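Local coordinates for protein flavin prenyltransferase UbiX (Aquifex aeolicus, PDB 2EJB) that probably makes the prenylated FMN cofactor used by UbiD decarboxylases, joining a dimethylallyl group from dimethylallyl monophosphate to the flavin without a metal, at residues 27-32 with 177-182; 1-6 with 80-85. One frame throughout, in Å; residues are numbered along the deposited sequence.

Contact 1: 27-32 with 177-182; sequences LDFSVD and LRIEHN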
loop_
_atom_site.group_PDB
_atom_site.type_symbol
_atom_site.label_atom_id
_atom_site.label_comp_id
_atom_site.label_asym_id
_atom_site.label_seq_id
_atom_site.Cartn_x
_atom_site.Cartn_y
_atom_site.Cartn_z
ATOM N N LEU A 27 -16.290 -13.210 -15.774
ATOM C CA LEU A 27 -16.024 -12.538 -17.040
ATOM C C LEU A 27 -15.624 -13.529 -18.128
ATOM O O LEU A 27 -15.205 -13.136 -19.216
ATOM C CB LEU A 27 -14.947 -11.469 -16.856
ATOM C CG LEU A 27 -15.386 -10.293 -15.974
ATOM C CD1 LEU A 27 -14.202 -9.374 -15.704
ATOM C CD2 LEU A 27 -16.510 -9.518 -16.674
ATOM N N ASP A 28 -15.757 -14.815 -17.820
ATOM C CA ASP A 28 -15.455 -15.897 -18.756
ATOM C C ASP A 28 -14.005 -16.073 -19.186
ATOM O O ASP A 28 -13.702 -16.105 -20.378
ATOM C CB ASP A 28 -16.338 -15.773 -20.003
ATOM C CG ASP A 28 -17.807 -15.972 -19.696
ATOM O OD1 ASP A 28 -18.115 -16.556 -18.634
ATOM O OD2 ASP A 28 -18.650 -15.558 -20.522
ATOM N N PHE A 29 -13.117 -16.205 -18.207
ATOM C CA PHE A 29 -11.697 -16.418 -18.460
ATOM C C PHE A 29 -11.352 -17.839 -18.020
ATOM O O PHE A 29 -11.894 -18.328 -17.031
ATOM C CB PHE A 29 -10.850 -15.441 -17.636
ATOM C CG PHE A 29 -10.692 -14.082 -18.254
ATOM C CD1 PHE A 29 -9.785 -13.876 -19.287
ATOM C CD2 PHE A 29 -11.453 -13.008 -17.805
ATOM C CE1 PHE A 29 -9.624 -12.610 -19.852
ATOM C CE2 PHE A 29 -11.301 -11.741 -18.363
ATOM C CZ PHE A 29 -10.389 -11.543 -19.394
ATOM N N SER A 30 -10.467 -18.505 -18.755
ATOM C CA SER A 30 -10.035 -19.847 -18.369
ATOM C C SER A 30 -8.913 -19.599 -17.381
ATOM O O SER A 30 -7.827 -19.168 -17.763
ATOM C CB SER A 30 -9.501 -20.627 -19.572
ATOM O OG SER A 30 -10.564 -21.167 -20.337
ATOM N N VAL A 31 -9.172 -19.861 -16.108
ATOM C CA VAL A 31 -8.169 -19.605 -15.093
ATOM C C VAL A 31 -7.349 -20.792 -14.619
ATOM O O VAL A 31 -7.882 -21.832 -14.233
ATOM C CB VAL A 31 -8.801 -18.940 -13.855
ATOM C CG1 VAL A 31 -7.724 -18.610 -12.831
ATOM C CG2 VAL A 31 -9.547 -17.684 -14.270
ATOM N N ASP A 32 -6.034 -20.614 -14.667
ATOM C CA ASP A 32 -5.096 -21.615 -14.189
ATOM C C ASP A 32 -4.699 -21.071 -12.821
ATOM O O ASP A 32 -4.102 -19.997 -12.710
ATOM C CB ASP A 32 -3.892 -21.714 -15.130
ATOM C CG ASP A 32 -4.165 -22.615 -16.324
ATOM O OD1 ASP A 32 -4.400 -23.821 -16.110
ATOM O OD2 ASP A 32 -4.149 -22.125 -17.471
ATOM N N LEU A 177 -4.476 -4.965 -16.718
ATOM C CA LEU A 177 -4.432 -5.748 -17.942
ATOM C C LEU A 177 -5.531 -5.379 -18.937
ATOM O O LEU A 177 -5.797 -6.119 -19.885
ATOM C CB LEU A 177 -4.474 -7.240 -17.596
ATOM C CG LEU A 177 -3.110 -7.928 -17.421
ATOM C CD1 LEU A 177 -2.081 -7.010 -16.778
ATOM C CD2 LEU A 177 -3.314 -9.180 -16.589
ATOM N N ARG A 178 -6.152 -4.222 -18.725
ATOM C CA ARG A 178 -7.209 -3.729 -19.606
ATOM C C ARG A 178 -8.425 -4.638 -19.722
ATOM O O ARG A 178 -9.089 -4.655 -20.756
ATOM C CB ARG A 178 -6.648 -3.469 -21.008
ATOM C CG ARG A 178 -5.977 -2.118 -21.186
ATOM C CD ARG A 178 -4.912 -1.869 -20.141
ATOM N NE ARG A 178 -4.215 -0.604 -20.352
ATOM C CZ ARG A 178 -3.406 -0.045 -19.457
ATOM N NH1 ARG A 178 -3.199 -0.640 -18.288
ATOM N NH2 ARG A 178 -2.804 1.107 -19.729
ATOM N N ILE A 179 -8.718 -5.397 -18.677
ATOM C CA ILE A 179 -9.881 -6.275 -18.714
ATOM C C ILE A 179 -11.100 -5.473 -18.266
ATOM O O ILE A 179 -11.135 -4.963 -17.146
ATOM C CB ILE A 179 -9.691 -7.492 -17.789
ATOM C CG1 ILE A 179 -8.518 -8.344 -18.287
ATOM C CG2 ILE A 179 -10.968 -8.318 -17.745
ATOM C CD1 ILE A 179 -8.260 -9.584 -17.453
ATOM N N GLU A 180 -12.090 -5.350 -19.148
ATOM C CA GLU A 180 -13.307 -4.597 -18.849
ATOM C C GLU A 180 -14.078 -5.232 -17.695
ATOM O O GLU A 180 -14.191 -6.458 -17.613
ATOM C CB GLU A 180 -14.208 -4.518 -20.093
ATOM C CG GLU A 180 -14.713 -5.870 -20.618
ATOM C CD GLU A 180 -15.725 -5.739 -21.755
ATOM O OE1 GLU A 180 -15.370 -5.181 -22.813
ATOM O OE2 GLU A 180 -16.876 -6.199 -21.590
ATOM N N HIS A 181 -14.617 -4.390 -16.812
ATOM C CA HIS A 181 -15.371 -4.860 -15.650
ATOM C C HIS A 181 -16.378 -3.818 -15.145
ATOM O O HIS A 181 -16.408 -2.687 -15.638
ATOM C CB HIS A 181 -14.397 -5.229 -14.533
ATOM C CG HIS A 181 -13.525 -4.094 -14.105
ATOM N ND1 HIS A 181 -13.988 -3.053 -13.335
ATOM C CD2 HIS A 181 -12.222 -3.819 -14.369
ATOM C CE1 HIS A 181 -13.012 -2.181 -13.140
ATOM N NE2 HIS A 181 -11.933 -2.626 -13.760
ATOM N N ASN A 182 -17.195 -4.208 -14.162
ATOM C CA ASN A 182 -18.220 -3.332 -13.585
ATOM C C ASN A 182 -18.170 -3.289 -12.058
ATOM O O ASN A 182 -19.216 -3.334 -11.403
ATOM C CB ASN A 182 -19.616 -3.807 -14.002
ATOM C CG ASN A 182 -19.579 -4.762 -15.180
ATOM O OD1 ASN A 182 -19.312 -4.353 -16.306
ATOM N ND2 ASN A 182 -19.838 -6.044 -14.920
#

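Contact 2: 1-6 with 80-85; sequences MQKIAL and VHYRGV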
loop_
_atom_site.group_PDB
_atom_site.type_symbol
_atom_site.label_atom_id
_atom_site.label_comp_id
_atom_site.label_asym_id
_atom_site.label_seq_id
_atom_site.Cartn_x
_atom_site.Cartn_y
_atom_site.Cartn_z
ATOM N N MET A 1 -12.198 -17.530 -25.502
ATOM C CA MET A 1 -11.848 -16.898 -24.191
ATOM C C MET A 1 -10.357 -17.078 -23.948
ATOM O O MET A 1 -9.822 -18.164 -24.155
ATOM C CB MET A 1 -12.619 -17.569 -23.053
ATOM C CG MET A 1 -12.035 -18.896 -22.656
ATOM S SD MET A 1 -13.083 -19.889 -21.616
ATOM C CE MET A 1 -13.323 -21.304 -22.690
ATOM N N GLN A 2 -9.687 -16.022 -23.506
ATOM C CA GLN A 2 -8.256 -16.115 -23.253
ATOM C C GLN A 2 -7.924 -16.782 -21.919
ATOM O O GLN A 2 -8.803 -17.033 -21.087
ATOM C CB GLN A 2 -7.592 -14.731 -23.330
ATOM C CG GLN A 2 -8.545 -13.554 -23.504
ATOM C CD GLN A 2 -7.841 -12.277 -23.936
ATOM O OE1 GLN A 2 -6.799 -11.918 -23.396
ATOM N NE2 GLN A 2 -8.409 -11.592 -24.923
ATOM N N LYS A 3 -6.644 -17.082 -21.735
ATOM C CA LYS A 3 -6.169 -17.723 -20.521
ATOM C C LYS A 3 -5.551 -16.715 -19.565
ATOM O O LYS A 3 -4.914 -15.748 -19.981
ATOM C CB LYS A 3 -5.132 -18.791 -20.871
ATOM C CG LYS A 3 -5.678 -19.941 -21.696
ATOM C CD LYS A 3 -4.570 -20.899 -22.074
ATOM C CE LYS A 3 -5.123 -22.229 -22.550
ATOM N NZ LYS A 3 -5.954 -22.093 -23.778
ATOM N N ILE A 4 -5.744 -16.955 -18.278
ATOM C CA ILE A 4 -5.195 -16.097 -17.240
ATOM C C ILE A 4 -4.564 -17.001 -16.194
ATOM O O ILE A 4 -5.084 -18.077 -15.894
ATOM C CB ILE A 4 -6.296 -15.244 -16.558
ATOM C CG1 ILE A 4 -6.804 -14.167 -17.519
ATOM C CG2 ILE A 4 -5.745 -14.596 -15.296
ATOM C CD1 ILE A 4 -5.774 -13.114 -17.872
ATOM N N ALA A 5 -3.430 -16.570 -15.660
ATOM C CA ALA A 5 -2.736 -17.329 -14.634
ATOM C C ALA A 5 -2.881 -16.558 -13.327
ATOM O O ALA A 5 -2.631 -15.357 -13.284
ATOM C CB ALA A 5 -1.267 -17.486 -15.000
ATOM N N LEU A 6 -3.298 -17.250 -12.273
ATOM C CA LEU A 6 -3.484 -16.626 -10.971
ATOM C C LEU A 6 -2.814 -17.442 -9.880
ATOM O O LEU A 6 -3.101 -18.632 -9.704
ATOM C CB LEU A 6 -4.980 -16.476 -10.654
ATOM C CG LEU A 6 -5.379 -15.945 -9.266
ATOM C CD1 LEU A 6 -4.747 -14.576 -9.003
ATOM C CD2 LEU A 6 -6.891 -15.839 -9.193
ATOM N N VAL A 80 3.414 -17.999 -23.045
ATOM C CA VAL A 80 3.331 -16.876 -23.975
ATOM C C VAL A 80 1.933 -16.647 -24.544
ATOM O O VAL A 80 1.661 -15.599 -25.124
ATOM C CB VAL A 80 4.325 -17.043 -25.158
ATOM C CG1 VAL A 80 5.750 -17.120 -24.629
ATOM C CG2 VAL A 80 3.983 -18.298 -25.972
ATOM N N HIS A 81 1.040 -17.617 -24.368
ATOM C CA HIS A 81 -0.316 -17.492 -24.896
ATOM C C HIS A 81 -1.332 -16.944 -23.891
ATOM O O HIS A 81 -2.515 -16.810 -24.202
ATOM C CB HIS A 81 -0.776 -18.849 -25.431
ATOM C CG HIS A 81 0.076 -19.371 -26.546
ATOM N ND1 HIS A 81 0.144 -18.755 -27.779
ATOM C CD2 HIS A 81 0.917 -20.429 -26.609
ATOM C CE1 HIS A 81 0.992 -19.413 -28.552
ATOM N NE2 HIS A 81 1.474 -20.432 -27.864
ATOM N N TYR A 82 -0.864 -16.620 -22.691
ATOM C CA TYR A 82 -1.736 -16.081 -21.651
ATOM C C TYR A 82 -1.812 -14.563 -21.736
ATOM O O TYR A 82 -0.882 -13.911 -22.199
ATOM C CB TYR A 82 -1.220 -16.479 -20.269
ATOM C CG TYR A 82 -1.413 -17.940 -19.934
ATOM C CD1 TYR A 82 -2.261 -18.326 -18.898
ATOM C CD2 TYR A 82 -0.757 -18.935 -20.655
ATOM C CE1 TYR A 82 -2.454 -19.666 -18.586
ATOM C CE2 TYR A 82 -0.944 -20.289 -20.349
ATOM C CZ TYR A 82 -1.796 -20.640 -19.314
ATOM O OH TYR A 82 -2.004 -21.958 -19.000
ATOM N N ARG A 83 -2.924 -14.001 -21.280
ATOM C CA ARG A 83 -3.097 -12.560 -21.307
ATOM C C ARG A 83 -2.291 -11.909 -20.186
ATOM O O ARG A 83 -1.945 -10.734 -20.261
ATOM C CB ARG A 83 -4.574 -12.206 -21.156
ATOM C CG ARG A 83 -4.850 -10.714 -21.222
ATOM C CD ARG A 83 -6.330 -10.424 -21.205
ATOM N NE ARG A 83 -6.595 -8.995 -21.316
ATOM C CZ ARG A 83 -7.791 -8.477 -21.563
ATOM N NH1 ARG A 83 -8.843 -9.269 -21.732
ATOM N NH2 ARG A 83 -7.941 -7.164 -21.626
ATOM N N GLY A 84 -1.995 -12.679 -19.145
ATOM C CA GLY A 84 -1.227 -12.140 -18.037
ATOM C C GLY A 84 -1.143 -13.073 -16.845
ATOM O O GLY A 84 -1.841 -14.090 -16.769
ATOM N N VAL A 85 -0.272 -12.729 -15.907
ATOM C CA VAL A 85 -0.102 -13.530 -14.709
ATOM C C VAL A 85 -0.291 -12.681 -13.472
ATOM O O VAL A 85 0.377 -11.656 -13.307
ATOM C CB VAL A 85 1.297 -14.161 -14.638
ATOM C CG1 VAL A 85 1.492 -14.839 -13.284
ATOM C CG2 VAL A 85 1.464 -15.169 -15.759
#

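Contact 1: 27-32 with 177-182
His181 NE2 is hydrogen-bonded to Asp175 OD1, near the end of helix 162-176, while its CB lies 4.3 Å from Leu27 CD1. Two helix ends meet here in a Rossmann-like alpha/beta fold. Each is finished by a Schellman motif, with Asp28 and Arg178 as the positive-phi C-prime residues. The chain after Asp28 enters strand 30-35, while the C-terminal tail after Arg178 passes Leu27 and Phe29, just ahead of that strand. No hydrogen bond joins 27-32 to 177-182; the grip is apolar. Phe29 and Ile179 reach for each other from opposite directions, and both branches of the isoleucine find the ring: CD1 is 3.5 Å from Phe29 CZ, and CG2 is 3.5 Å from Phe29 CE2. With Ile179 CG1 beside the backbone N (chi1 -64°), CG2 and, at the end of the other branch, CD1 come to the CE2-CZ end of the ring from one side, obliquely. Leu24, Ile4 and Arg83 also pack on Phe29. Putting an alanine at Phe29 would probably leave Ile179 CD1 without its aromatic partner and CG2 with Leu27 alone across this contact, opening a gap between the tail and the start of strand 30-35. The His181 side chain is about 7 Å from that of Lys172, predicted to bind dimethylallyl phosphate. Leu27 reaches the same CG2: its CD1 lies 4.0 Å from Ile179 CG2 and 3.5 Å from Glu180 O.

Contact 2: 1-6 with 80-85
Lys3 lays its CB over one face of the Tyr82 ring, a CH-pi contact 3.8 Å from the centroid and 23° off the ring normal. Farther along the lysine, CD comes within 3.9 Å of Tyr82 CZ. Beneath this, the backbones are joined by two nearly straight bonds: Arg83 N to Lys3 O, 2.9 Å, and Ala5 N to Gly84 O, 3.1 Å. Ala5 CB meets Val85 CG2 at 3.7 Å, while Ile4 runs alongside Arg83, its CD1 3.6 Å from Arg83 CB. These are the neighbouring parallel strands 3-8 and 82-90, in the middle of a Rossmann-like sheet where the strand order switches direction; the loop after the first carries Gly10 to Ser12, and the junction of the second with helix 92-100 carries Ser91 to Thr94, all predicted to bind FMN. The chain turns a corner at Arg83 before settling beside Ala5. Second-shell groups fix the two long side chains. Tyr82 OH is hydrogen-bonded to Asp32 OD2, and Asp32 is itself held by Arg62 and His64. Arg83 leaves with CG anti to the backbone N (chi1 -178°) and stays extended to NE, a reach that brings NH2 to a hydrogen bond with Leu177 O.

Overall arrangement
From the N terminus the chain lays down strand 3-8, crosses over through helix 14-26 and returns as strand 30-35, which lies beside the first strand; Asp32 O and Leu6 N, 2.9 Å apart, probably make one of the hydrogen bonds between them. It next builds the outer strand 61-65, then comes back to the other side of strand 3-8 at 80-85, where contact 2 closes a loop of 73 residues. The rest of the sheet and its helices follow before contact 1 closes a loop of 144 residues at the tail. Since the segments alternate, the two loops cross. The centres of the two contacts lie about 9 Å apart, and together they tie strands 30-35, 3-8 and 82-90 to the C-terminal tail.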